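Local coordinates for protein monomethylamine methyltransferase MtmB1 (Methanosarcina barkeri, PDB 1NTH) that transfers the methyl group of monomethylamine to the corrinoid cofactor of its partner protein MtmC, a step in methanogenesis from methylamine, at residues 19-24 and 80-85; 57-62 and 319-324; 65-70 and 90-95; 305-310 and 334-339; 349-354 and 406-411. One frame throughout, in Å; residues are numbered along the deposited sequence.

Contacts 2 to 5 are buried, while contact 1 is partly buried, at about 27 Å between its centre and that of the chain. Contacts 2 and 3 share helix 56-73, the first crossing it near a right angle with helix 309-325, the second set against helix 88-95. Contact 4 joins two loops that follow strands of the TIM barrel and touches contact 5, where helix 343-359 meets helix 398-410; Thr306 with Gln352 and Arg309 with Asp406 make the link. The chemistry changes with place: backbone bonds and an arginine at the outlying strands, hydroxyls gripping backbone in the barrel loops, and methyls, a thioether and rings between the helices.

Contact 1 (19-24 and 80-85); sequences GEKCTQ and THRIVK
Arg82 and Gly19 make the one side-chain hydrogen bond between 19-24 and 80-85: NH1 gives to Gly19 O at 2.7 Å. The oxygen sits at the edge of the guanidinium, near its plane, and the nitrogen lies in the carbonyl plane. With CG anti to its own carbonyl carbon (chi1 -70°) and the chain extended on to NE, the arginine runs CG and CD alongside the same oxygen.

The backbones are joined on both flanks of Lys21 and Arg82, an antiparallel non-hydrogen-bonded pair. Ile83 N gives to Glu20 O at 2.9 Å, and Cys22 N to His81 O, also at 2.9 Å. A water adds a third link, accepting from Glu20 N and donating to Ile83 O at 2.7 Å. His81 and Arg82 also form a G1 beta bulge opposite Cys77.

On the face that carries Ile83, its CD1 rests 3.8 Å from Cys22 CB, and Trp27 of helix 24-42 touches the same isoleucine. In one of its two conformers Lys21 lies alongside His81, whose imidazole is held through ND1 by Tyr76 OH.

With a leucine in place of Arg82, Gly19 O would probably lose its charged donor and the turn into strand 20-21 would be less firmly held. Backbone bonds plus one charged side chain thus fasten the short outer strand 20-21 to 82-84.

Contact 2 (57-62 and 319-324); sequences DMMEKL and CATISE
Thr321 meets the backbone of Met59 where helix 57-62 and helix 319-324 come closest. Its CG2 methyl, anti to the backbone N, presses against Met59 O at 3.3 Å, while the CA atoms of the two residues are only 5.5 Å apart. On the other branch OG1 lies 3.4 Å from Leu62 CD2; this hydroxyl is turned back along its own helix, where it is hydrogen-bonded to Trp317 O, so its polar need is met without help from helix 57-62. Leu62 also touches Trp317, and beyond it Ile276 and Val279 of helix 271-288 close this side.

Met59 is packed just as tightly, its side chain sliding past Thr321 in the opposite direction. A bend at its last torsion (chi3 67°) swings CE onto helix 319-324: the methyl sits 3.3 Å from Ala320 O, 3.9 Å from Ala320 CB and 3.8 Å from Glu324 CB. Pro53 backs both Met59 and Ala320. Only toward Glu324 does the packing thin out. That residue is partly exposed and offers only its CB, its carboxylate making no more than a long, weak ion pair with Lys56.

The two axes pass 9.3 Å apart at 87°, close enough that a methyl meets a main-chain oxygen directly. Helix 309-325 links barrel strands 293-300 and 330-333, and helix 56-73 comes before the first barrel strand, so this is an added helix laid across an outer helix of a TIM barrel.

Contact 3 (65-70 and 90-95); sequences AGFEML and EIWDAI
Phe67 pushes its ring between Ile91, Trp92 and Ile95, joining two helices that run obliquely antiparallel (128° between directions) in the part of the chain ahead of the TIM-barrel strands. The axes of 65-70 and 90-95 stay 11.8 Å apart, and it is this ring that spans the gap. Ile91 comes from the opposite direction: its CG2 is 3.4 Å from Phe67 CE1, and its CD1 lies over one face of the ring. Ile95 CD1 touches at the edge, 3.9 Å from Phe67 CE1. Trp92 meets the ring obliquely, the planes 33° apart and the centroids of the phenyl and of the indole's five-membered ring separated by 4.6 Å; CE1 of Phe67 sits over the indole face, toward its rim.

Phe67 gets there with CG anti to its backbone N (chi1 -173°), which sends the phenyl straight across to the partner helix. A serine in place of Trp92 would probably leave CE1 and CZ of Phe67 without the flat surface they lie on, and the phenyl freer to turn.

Outside this first shell, Phe63 packs on the indole, and Ile283 of helix 271-288 touches both Leu70 and Ile91. The far side of helix 88-95 meets Lys151 of a second subunit, which packs on Asp93 and Ala94. One turn along from Phe67, Leu70 adds a lighter touch, its CD2 4.4 Å from Ile91 CD1.

Contact 4 (305-310 and 334-339); sequences STNTRE and YYPCAG
Tyr335 O is held by two donors from 305-310: Ser305 OG at 2.8 Å and Thr306 N at 3.2 Å, both somewhat tilted from the carbonyl plane. Ser305 OG works twice, since it also accepts a nearly straight bond (174°) from Asn307 N at 3.1 Å, closing an ST turn. The link is returned by Thr306, whose OG1 accepts from Tyr335 N at 2.8 Å. That hydroxyl occupies the crowded position between backbone N and carbonyl carbon (chi1 53°), and it is also hydrogen-bonded to Gln352 of helix 343-359. Both polar backbone atoms of Tyr335 are therefore satisfied by one short turn.

Packing fills in around these bonds. Ser305 CB lies 3.5 Å from Cys337 SG, and Asn307 OD1 is 3.3 Å from Pro336 CA, while Asn307 ND2 is tied to Glu348, which also binds Cys337 N.

Segment 305-310 leads from barrel strand 293-300 into helix 309-325, with Thr308 as N-cap, and 334-339 leads from the adjacent parallel strand 330-333 toward helix 343-359; the contact stitches together two successive beta-alpha loops of the TIM barrel.

Contact 5 (349-354 and 406-411); sequences ASAQSI and DKLVSL
Leu408 and Ala351 carry most of this contact, a close antiparallel pairing of helices on the outside of the TIM barrel. Helix 349-354 is part of the helix between barrel strands 330-333 and 363-366, and helix 406-410 follows the barrel's last strand. The axes of 349-354 and 406-410 pass 9.9 Å apart, and their directions differ by 157°.

Leu408 touches with a single branch. Its CG is anti to the backbone N (chi1 178°), and CD2 is carried onto the surface of the partner helix, 3.5 Å from Ala351 CA and 3.6 Å from Ala351 CB. The methyl thus rests on the main chain itself, the small side chain of alanine allowing the leucine to come in so close. Ile354, one turn further on, closes over the same methyl from an oblique direction: Ile354 CD1 is 3.8 Å from Leu408 CD2. Leu451 and Leu454 of helix 438-454 also pack on Leu408.

Val409 makes a slacker contact with Ala351, and Leu312 of helix 309-325 touches both. Polar groups stay off this interface: Ser350 OG is hydrogen-bonded to Leu346 O in its own helix, and Asp406 forms a salt bridge with Arg309. What Val409 offers across the contact is one methyl, CG2, which stands 4.3 Å from Ala351 CB.

Contact 1 (19-24 and 80-85)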
# COMPACT_ATOMS: atom_id res chain seq x y z
N GLY A 19 33.29 -27.94 -9.54
CA GLY A 19 33.36 -29.09 -8.66
C GLY A 19 33.86 -30.35 -9.35
O GLY A 19 34.10 -30.36 -10.55
N GLU A 20 34.02 -31.41 -8.57
CA GLU A 20 34.49 -32.69 -9.09
C GLU A 20 33.52 -33.22 -10.14
O GLU A 20 32.32 -33.33 -9.89
CB GLU A 20 34.59 -33.71 -7.94
CG GLU A 20 35.31 -35.00 -8.31
CD GLU A 20 35.18 -36.06 -7.23
OE1 GLU A 20 35.20 -35.71 -6.04
OE2 GLU A 20 35.07 -37.25 -7.59
N LYS A 21 34.05 -33.55 -11.32
CA LYS A 21 33.22 -34.08 -12.40
C LYS A 21 32.78 -35.48 -11.99
O LYS A 21 33.55 -36.23 -11.38
CB LYS A 21 34.00 -34.15 -13.71
CG LYS A 21 33.25 -33.60 -14.91
CD LYS A 21 32.11 -34.51 -15.30
CE LYS A 21 31.39 -34.04 -16.55
NZ LYS A 21 30.38 -35.07 -16.94
N CYS A 22 31.55 -35.85 -12.34
CA CYS A 22 31.01 -37.14 -11.96
C CYS A 22 29.76 -37.45 -12.79
O CYS A 22 28.97 -36.55 -13.05
CB CYS A 22 30.69 -37.08 -10.46
SG CYS A 22 29.68 -38.38 -9.75
N THR A 23 29.60 -38.70 -13.22
CA THR A 23 28.42 -39.06 -14.00
C THR A 23 27.27 -39.25 -13.01
O THR A 23 27.50 -39.50 -11.83
CB THR A 23 28.61 -40.36 -14.80
OG1 THR A 23 28.67 -41.47 -13.89
CG2 THR A 23 29.90 -40.31 -15.61
N GLN A 24 26.04 -39.15 -13.49
CA GLN A 24 24.90 -39.31 -12.60
C GLN A 24 24.81 -40.75 -12.09
O GLN A 24 24.32 -40.99 -10.99
CB GLN A 24 23.59 -38.90 -13.30
CG GLN A 24 22.44 -38.72 -12.32
CD GLN A 24 21.30 -37.88 -12.87
OE1 GLN A 24 20.30 -37.64 -12.19
NE2 GLN A 24 21.44 -37.42 -14.11
N THR A 80 25.62 -29.38 -14.54
CA THR A 80 27.06 -29.29 -14.73
C THR A 80 27.76 -30.64 -14.55
O THR A 80 28.93 -30.78 -14.88
CB THR A 80 27.69 -28.31 -13.73
OG1 THR A 80 27.53 -28.81 -12.40
CG2 THR A 80 27.03 -26.94 -13.85
N HIS A 81 27.02 -31.62 -14.04
CA HIS A 81 27.57 -32.95 -13.80
C HIS A 81 28.77 -32.88 -12.86
O HIS A 81 29.73 -33.63 -13.01
CB HIS A 81 27.96 -33.60 -15.12
CG HIS A 81 26.82 -33.77 -16.07
ND1 HIS A 81 25.80 -34.68 -15.86
CD2 HIS A 81 26.50 -33.11 -17.21
CE1 HIS A 81 24.91 -34.57 -16.82
NE2 HIS A 81 25.31 -33.62 -17.65
N ARG A 82 28.70 -31.96 -11.91
CA ARG A 82 29.77 -31.78 -10.93
C ARG A 82 29.19 -31.80 -9.52
O ARG A 82 27.98 -31.60 -9.33
CB ARG A 82 30.51 -30.46 -11.17
CG ARG A 82 31.35 -30.45 -12.45
CD ARG A 82 31.84 -29.05 -12.77
NE ARG A 82 32.60 -28.99 -14.02
CZ ARG A 82 33.92 -29.17 -14.11
NH1 ARG A 82 34.64 -29.42 -13.03
NH2 ARG A 82 34.51 -29.08 -15.29
N ILE A 83 30.05 -32.05 -8.55
CA ILE A 83 29.64 -32.14 -7.15
C ILE A 83 30.01 -30.90 -6.34
O ILE A 83 31.14 -30.42 -6.41
CB ILE A 83 30.29 -33.37 -6.48
CG1 ILE A 83 29.90 -34.64 -7.23
CG2 ILE A 83 29.87 -33.45 -5.02
CD1 ILE A 83 30.72 -35.86 -6.85
N VAL A 84 29.05 -30.40 -5.57
CA VAL A 84 29.30 -29.24 -4.71
C VAL A 84 29.54 -29.75 -3.29
O VAL A 84 28.72 -30.49 -2.74
CB VAL A 84 28.09 -28.28 -4.70
CG1 VAL A 84 28.30 -27.19 -3.65
CG2 VAL A 84 27.92 -27.65 -6.08
N LYS A 85 30.66 -29.34 -2.71
CA LYS A 85 31.03 -29.75 -1.36
C LYS A 85 30.92 -28.61 -0.36
O LYS A 85 31.25 -27.47 -0.67
CB LYS A 85 32.48 -30.26 -1.36
CG LYS A 85 32.72 -31.55 -2.12
CD LYS A 85 32.39 -32.77 -1.26
CE LYS A 85 32.72 -34.06 -2.00
NZ LYS A 85 33.61 -34.95 -1.21
O HOH W 1 33.61 -31.30 -5.65

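Contact 2 (57-62 and 319-324)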
# COMPACT_ATOMS: atom_id res chain seq x y z
N ASP A 57 19.66 -41.83 22.18
CA ASP A 57 21.01 -42.18 21.77
C ASP A 57 21.03 -42.56 20.30
O ASP A 57 21.92 -42.15 19.55
CB ASP A 57 21.55 -43.33 22.62
CG ASP A 57 21.75 -42.95 24.08
OD1 ASP A 57 22.43 -41.93 24.33
OD2 ASP A 57 21.23 -43.66 24.96
N MET A 58 20.04 -43.35 19.88
CA MET A 58 19.94 -43.78 18.50
C MET A 58 19.62 -42.57 17.62
O MET A 58 20.11 -42.45 16.50
CB MET A 58 18.84 -44.84 18.35
CG MET A 58 18.77 -45.51 16.99
SD MET A 58 20.27 -46.44 16.60
CE MET A 58 20.00 -47.93 17.57
N MET A 59 18.80 -41.66 18.14
CA MET A 59 18.43 -40.46 17.39
C MET A 59 19.65 -39.58 17.16
O MET A 59 19.83 -39.03 16.08
CB MET A 59 17.36 -39.68 18.15
CG MET A 59 16.01 -40.39 18.19
SD MET A 59 14.88 -39.63 19.36
CE MET A 59 14.60 -38.04 18.56
N GLU A 60 20.50 -39.45 18.18
CA GLU A 60 21.69 -38.63 18.05
C GLU A 60 22.63 -39.23 17.00
O GLU A 60 23.28 -38.49 16.26
CB GLU A 60 22.42 -38.50 19.39
CG GLU A 60 23.74 -37.76 19.29
CD GLU A 60 24.31 -37.38 20.64
OE1 GLU A 60 24.25 -38.21 21.57
OE2 GLU A 60 24.82 -36.24 20.77
N LYS A 61 22.71 -40.55 16.95
CA LYS A 61 23.56 -41.19 15.95
C LYS A 61 22.99 -40.96 14.55
O LYS A 61 23.73 -40.78 13.59
CB LYS A 61 23.70 -42.68 16.24
CG LYS A 61 24.47 -42.96 17.53
CD LYS A 61 24.80 -44.44 17.69
CE LYS A 61 23.54 -45.28 17.80
NZ LYS A 61 23.87 -46.74 17.88
N LEU A 62 21.67 -40.96 14.45
CA LEU A 62 21.02 -40.72 13.16
C LEU A 62 21.31 -39.29 12.71
O LEU A 62 21.55 -39.04 11.53
CB LEU A 62 19.50 -40.93 13.26
CG LEU A 62 18.68 -40.46 12.05
CD1 LEU A 62 19.17 -41.16 10.79
CD2 LEU A 62 17.20 -40.75 12.29
N CYS A 319 11.95 -36.60 11.36
CA CYS A 319 11.38 -35.44 12.03
C CYS A 319 11.67 -35.41 13.53
O CYS A 319 11.99 -34.35 14.08
CB CYS A 319 9.87 -35.38 11.81
SG CYS A 319 9.14 -33.85 12.45
N ALA A 320 11.54 -36.55 14.20
CA ALA A 320 11.80 -36.58 15.64
C ALA A 320 13.24 -36.16 15.89
O ALA A 320 13.53 -35.43 16.84
CB ALA A 320 11.55 -37.98 16.19
N THR A 321 14.14 -36.64 15.04
CA THR A 321 15.55 -36.32 15.17
C THR A 321 15.84 -34.86 14.85
O THR A 321 16.57 -34.19 15.58
CB THR A 321 16.39 -37.24 14.26
OG1 THR A 321 16.15 -38.60 14.64
CG2 THR A 321 17.87 -36.94 14.39
N ILE A 322 15.25 -34.36 13.77
CA ILE A 322 15.44 -32.97 13.40
C ILE A 322 14.85 -32.06 14.49
O ILE A 322 15.41 -31.02 14.81
CB ILE A 322 14.77 -32.68 12.03
CG1 ILE A 322 15.61 -33.28 10.90
CG2 ILE A 322 14.58 -31.17 11.83
CD1 ILE A 322 17.01 -32.69 10.78
N SER A 323 13.73 -32.48 15.06
CA SER A 323 13.08 -31.69 16.12
C SER A 323 13.90 -31.68 17.40
O SER A 323 13.94 -30.68 18.11
CB SER A 323 11.69 -32.25 16.43
OG SER A 323 10.84 -32.16 15.30
N GLU A 324 14.56 -32.80 17.67
CA GLU A 324 15.37 -32.92 18.88
C GLU A 324 16.68 -32.15 18.84
O GLU A 324 17.05 -31.50 19.82
CB GLU A 324 15.67 -34.40 19.15
CG GLU A 324 16.60 -34.65 20.33
CD GLU A 324 15.93 -34.42 21.67
OE1 GLU A 324 16.65 -34.27 22.68
OE2 GLU A 324 14.68 -34.42 21.72

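Contact 3 (65-70 and 90-95)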
# COMPACT_ATOMS: atom_id res chain seq x y z
N ALA A 65 24.82 -39.14 11.51
CA ALA A 65 24.91 -39.84 10.23
C ALA A 65 24.42 -38.93 9.10
O ALA A 65 25.06 -38.83 8.05
CB ALA A 65 24.08 -41.12 10.27
N GLY A 66 23.28 -38.28 9.31
CA GLY A 66 22.75 -37.39 8.30
C GLY A 66 23.68 -36.22 8.01
O GLY A 66 23.87 -35.83 6.86
N PHE A 67 24.26 -35.66 9.07
CA PHE A 67 25.19 -34.55 8.94
C PHE A 67 26.41 -35.01 8.14
O PHE A 67 26.85 -34.33 7.22
CB PHE A 67 25.64 -34.08 10.33
CG PHE A 67 26.48 -32.83 10.33
CD1 PHE A 67 25.94 -31.62 10.76
CD2 PHE A 67 27.81 -32.86 9.91
CE1 PHE A 67 26.72 -30.46 10.78
CE2 PHE A 67 28.59 -31.71 9.93
CZ PHE A 67 28.05 -30.50 10.37
N GLU A 68 26.94 -36.17 8.51
CA GLU A 68 28.12 -36.70 7.83
C GLU A 68 27.84 -37.06 6.38
O GLU A 68 28.71 -36.91 5.52
CB GLU A 68 28.64 -37.94 8.58
CG GLU A 68 30.07 -38.31 8.23
CD GLU A 68 30.56 -39.53 9.00
OE1 GLU A 68 30.20 -39.67 10.19
OE2 GLU A 68 31.31 -40.34 8.41
N MET A 69 26.63 -37.54 6.10
CA MET A 69 26.25 -37.87 4.74
C MET A 69 26.37 -36.62 3.87
O MET A 69 26.97 -36.64 2.80
CB MET A 69 24.81 -38.38 4.73
CG MET A 69 24.28 -38.83 3.37
SD MET A 69 24.89 -40.46 2.90
CE MET A 69 24.36 -40.53 1.20
N LEU A 70 25.78 -35.52 4.34
CA LEU A 70 25.82 -34.28 3.59
C LEU A 70 27.25 -33.74 3.44
O LEU A 70 27.65 -33.31 2.36
CB LEU A 70 24.94 -33.22 4.27
CG LEU A 70 24.77 -31.90 3.51
CD1 LEU A 70 24.12 -32.15 2.15
CD2 LEU A 70 23.91 -30.96 4.35
N GLU A 90 30.50 -24.46 7.51
CA GLU A 90 29.43 -23.86 6.71
C GLU A 90 28.10 -24.52 7.07
O GLU A 90 27.07 -23.84 7.16
CB GLU A 90 29.70 -24.03 5.21
CG GLU A 90 30.94 -23.30 4.73
CD GLU A 90 31.26 -23.56 3.27
OE1 GLU A 90 30.86 -24.62 2.75
OE2 GLU A 90 31.94 -22.71 2.66
N ILE A 91 28.11 -25.83 7.26
CA ILE A 91 26.89 -26.54 7.61
C ILE A 91 26.38 -26.09 8.98
O ILE A 91 25.18 -25.87 9.16
CB ILE A 91 27.09 -28.07 7.60
CG1 ILE A 91 27.52 -28.52 6.20
CG2 ILE A 91 25.79 -28.77 7.99
CD1 ILE A 91 27.79 -30.02 6.08
N TRP A 92 27.28 -25.95 9.95
CA TRP A 92 26.87 -25.52 11.28
C TRP A 92 26.33 -24.09 11.29
O TRP A 92 25.40 -23.78 12.03
CB TRP A 92 28.02 -25.66 12.28
CG TRP A 92 28.11 -27.06 12.82
CD1 TRP A 92 29.17 -27.92 12.70
CD2 TRP A 92 27.10 -27.76 13.55
NE1 TRP A 92 28.87 -29.12 13.30
CE2 TRP A 92 27.61 -29.05 13.84
CE3 TRP A 92 25.81 -27.43 13.99
CZ2 TRP A 92 26.87 -30.00 14.54
CZ3 TRP A 92 25.08 -28.38 14.70
CH2 TRP A 92 25.61 -29.65 14.96
N ASP A 93 26.92 -23.22 10.47
CA ASP A 93 26.46 -21.84 10.38
C ASP A 93 25.00 -21.84 9.92
O ASP A 93 24.19 -21.06 10.41
CB ASP A 93 27.33 -21.05 9.41
CG ASP A 93 26.79 -19.65 9.13
OD1 ASP A 93 26.43 -19.38 7.96
OD2 ASP A 93 26.72 -18.82 10.07
N ALA A 94 24.67 -22.72 8.99
CA ALA A 94 23.31 -22.81 8.48
C ALA A 94 22.37 -23.36 9.55
O ALA A 94 21.31 -22.79 9.82
CB ALA A 94 23.26 -23.69 7.23
N ILE A 95 22.75 -24.48 10.16
CA ILE A 95 21.92 -25.10 11.20
C ILE A 95 21.73 -24.18 12.41
O ILE A 95 20.64 -24.12 12.98
CB ILE A 95 22.52 -26.43 11.68
CG1 ILE A 95 22.51 -27.45 10.53
CG2 ILE A 95 21.74 -26.97 12.87
CD1 ILE A 95 23.20 -28.76 10.88

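Contact 4 (305-310 and 334-339)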
# COMPACT_ATOMS: atom_id res chain seq x y z
N SER A 305 3.49 -44.33 -2.50
CA SER A 305 2.74 -43.71 -1.41
C SER A 305 3.66 -43.28 -0.28
O SER A 305 4.75 -43.83 -0.10
CB SER A 305 1.70 -44.69 -0.87
OG SER A 305 1.08 -44.17 0.30
N THR A 306 3.21 -42.30 0.49
CA THR A 306 3.97 -41.78 1.62
C THR A 306 3.52 -42.39 2.95
O THR A 306 4.09 -42.09 3.99
CB THR A 306 3.81 -40.26 1.73
OG1 THR A 306 2.42 -39.94 1.77
CG2 THR A 306 4.46 -39.55 0.55
N ASN A 307 2.50 -43.24 2.92
CA ASN A 307 2.01 -43.83 4.15
C ASN A 307 2.19 -45.34 4.31
O ASN A 307 1.38 -46.00 4.95
CB ASN A 307 0.53 -43.47 4.36
CG ASN A 307 -0.32 -43.74 3.15
OD1 ASN A 307 -0.70 -42.82 2.42
ND2 ASN A 307 -0.61 -45.02 2.91
N THR A 308 3.25 -45.88 3.72
CA THR A 308 3.52 -47.30 3.89
C THR A 308 4.27 -47.40 5.21
O THR A 308 4.75 -46.38 5.73
CB THR A 308 4.41 -47.88 2.76
OG1 THR A 308 5.72 -47.31 2.84
CG2 THR A 308 3.80 -47.58 1.40
N ARG A 309 4.35 -48.59 5.77
CA ARG A 309 5.05 -48.77 7.04
C ARG A 309 6.46 -48.20 6.99
O ARG A 309 6.89 -47.50 7.91
CB ARG A 309 5.09 -50.26 7.40
CG ARG A 309 5.76 -50.58 8.73
CD ARG A 309 5.62 -52.07 9.05
NE ARG A 309 4.22 -52.45 9.26
CZ ARG A 309 3.59 -52.39 10.43
NH1 ARG A 309 4.23 -51.97 11.51
NH2 ARG A 309 2.32 -52.75 10.51
N GLU A 310 7.18 -48.47 5.91
CA GLU A 310 8.55 -47.99 5.77
C GLU A 310 8.67 -46.47 5.67
O GLU A 310 9.51 -45.87 6.35
CB GLU A 310 9.22 -48.63 4.56
CG GLU A 310 9.32 -50.15 4.65
CD GLU A 310 8.16 -50.87 3.99
OE1 GLU A 310 7.10 -50.25 3.76
OE2 GLU A 310 8.31 -52.08 3.71
N TYR A 334 1.31 -35.62 1.80
CA TYR A 334 0.47 -36.82 1.74
C TYR A 334 0.10 -37.40 0.37
O TYR A 334 -0.57 -36.75 -0.43
CB TYR A 334 -0.84 -36.53 2.49
CG TYR A 334 -0.65 -36.28 3.97
CD1 TYR A 334 0.22 -35.29 4.44
CD2 TYR A 334 -1.32 -37.07 4.91
CE1 TYR A 334 0.43 -35.11 5.81
CE2 TYR A 334 -1.11 -36.89 6.27
CZ TYR A 334 -0.23 -35.92 6.72
OH TYR A 334 0.01 -35.79 8.06
N TYR A 335 0.52 -38.65 0.14
CA TYR A 335 0.23 -39.38 -1.10
C TYR A 335 -0.37 -40.76 -0.82
O TYR A 335 0.35 -41.75 -0.81
CB TYR A 335 1.49 -39.56 -1.95
CG TYR A 335 1.88 -38.35 -2.76
CD1 TYR A 335 2.76 -37.40 -2.25
CD2 TYR A 335 1.39 -38.18 -4.05
CE1 TYR A 335 3.15 -36.30 -3.02
CE2 TYR A 335 1.77 -37.09 -4.82
CZ TYR A 335 2.66 -36.16 -4.30
OH TYR A 335 3.07 -35.11 -5.09
N PRO A 336 -1.69 -40.83 -0.58
CA PRO A 336 -2.32 -42.13 -0.32
C PRO A 336 -2.48 -42.90 -1.63
O PRO A 336 -2.50 -42.30 -2.71
CB PRO A 336 -3.68 -41.75 0.27
CG PRO A 336 -3.49 -40.34 0.77
CD PRO A 336 -2.62 -39.73 -0.28
N CYS A 337 -2.60 -44.22 -1.53
CA CYS A 337 -2.79 -45.06 -2.71
C CYS A 337 -4.23 -44.97 -3.20
O CYS A 337 -4.49 -44.84 -4.40
CB CYS A 337 -2.48 -46.53 -2.39
SG CYS A 337 -0.76 -46.92 -2.09
N ALA A 338 -5.16 -45.05 -2.26
CA ALA A 338 -6.58 -45.01 -2.56
C ALA A 338 -7.10 -43.63 -2.94
O ALA A 338 -6.52 -42.61 -2.55
CB ALA A 338 -7.38 -45.57 -1.38
N GLY A 339 -8.20 -43.61 -3.68
CA GLY A 339 -8.80 -42.35 -4.11
C GLY A 339 -9.85 -41.84 -3.14
O GLY A 339 -10.20 -42.52 -2.18

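Contact 5 (349-354 and 406-411)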
# COMPACT_ATOMS: atom_id res chain seq x y z
N ALA A 349 -4.31 -41.66 5.07
CA ALA A 349 -3.97 -40.30 5.45
C ALA A 349 -3.93 -40.17 6.97
O ALA A 349 -3.10 -39.44 7.51
CB ALA A 349 -4.99 -39.33 4.86
N SER A 350 -4.82 -40.88 7.65
CA SER A 350 -4.86 -40.83 9.11
C SER A 350 -3.57 -41.37 9.72
O SER A 350 -3.03 -40.79 10.66
CB SER A 350 -6.06 -41.63 9.63
OG SER A 350 -7.28 -41.02 9.28
N ALA A 351 -3.09 -42.49 9.19
CA ALA A 351 -1.85 -43.07 9.70
C ALA A 351 -0.72 -42.06 9.57
O ALA A 351 0.10 -41.93 10.48
CB ALA A 351 -1.51 -44.35 8.93
N GLN A 352 -0.67 -41.34 8.46
CA GLN A 352 0.39 -40.36 8.28
C GLN A 352 0.21 -39.15 9.19
O GLN A 352 1.18 -38.60 9.69
CB GLN A 352 0.48 -39.91 6.82
CG GLN A 352 1.76 -39.14 6.56
CD GLN A 352 1.97 -38.81 5.10
OE1 GLN A 352 1.49 -39.52 4.22
NE2 GLN A 352 2.70 -37.73 4.84
N SER A 353 -1.04 -38.74 9.40
CA SER A 353 -1.30 -37.60 10.27
C SER A 353 -0.89 -37.94 11.70
O SER A 353 -0.34 -37.10 12.42
CB SER A 353 -2.79 -37.23 10.23
OG SER A 353 -3.06 -36.12 11.07
N ILE A 354 -1.13 -39.18 12.12
CA ILE A 354 -0.74 -39.61 13.46
C ILE A 354 0.78 -39.55 13.57
O ILE A 354 1.33 -39.00 14.53
CB ILE A 354 -1.22 -41.05 13.75
CG1 ILE A 354 -2.75 -41.07 13.86
CG2 ILE A 354 -0.57 -41.58 15.02
CD1 ILE A 354 -3.34 -42.48 13.89
N ASP A 406 0.99 -49.32 14.50
CA ASP A 406 1.22 -50.69 14.07
C ASP A 406 -0.10 -51.36 13.71
O ASP A 406 -0.20 -52.07 12.71
CB ASP A 406 1.93 -51.48 15.17
CG ASP A 406 2.17 -52.93 14.78
OD1 ASP A 406 2.77 -53.17 13.71
OD2 ASP A 406 1.76 -53.83 15.55
N LYS A 407 -1.13 -51.12 14.53
CA LYS A 407 -2.44 -51.71 14.28
C LYS A 407 -3.13 -51.09 13.07
O LYS A 407 -3.76 -51.79 12.28
CB LYS A 407 -3.35 -51.52 15.50
CG LYS A 407 -2.88 -52.24 16.76
CD LYS A 407 -3.85 -51.98 17.90
CE LYS A 407 -3.39 -52.67 19.18
NZ LYS A 407 -4.33 -52.38 20.31
N LEU A 408 -3.01 -49.77 12.93
CA LEU A 408 -3.64 -49.07 11.83
C LEU A 408 -3.04 -49.42 10.47
O LEU A 408 -3.76 -49.74 9.53
CB LEU A 408 -3.55 -47.55 12.05
CG LEU A 408 -4.12 -46.65 10.95
CD1 LEU A 408 -5.57 -47.03 10.64
CD2 LEU A 408 -4.03 -45.20 11.40
N VAL A 409 -1.71 -49.36 10.38
CA VAL A 409 -1.06 -49.68 9.12
C VAL A 409 -1.37 -51.11 8.69
O VAL A 409 -1.46 -51.40 7.50
CB VAL A 409 0.47 -49.47 9.23
CG1 VAL A 409 1.15 -49.88 7.92
CG2 VAL A 409 0.77 -48.00 9.54
N SER A 410 -1.54 -51.99 9.67
CA SER A 410 -1.86 -53.39 9.38
C SER A 410 -3.23 -53.54 8.73
O SER A 410 -3.50 -54.53 8.06
CB SER A 410 -1.82 -54.22 10.67
OG SER A 410 -0.49 -54.36 11.15
N LEU A 411 -4.09 -52.54 8.92
CA LEU A 411 -5.43 -52.58 8.35
C LEU A 411 -5.47 -52.36 6.84
O LEU A 411 -6.47 -52.67 6.20
CB LEU A 411 -6.34 -51.56 9.03
CG LEU A 411 -6.68 -51.77 10.51
CD1 LEU A 411 -7.60 -50.65 10.98
CD2 LEU A 411 -7.36 -53.12 10.70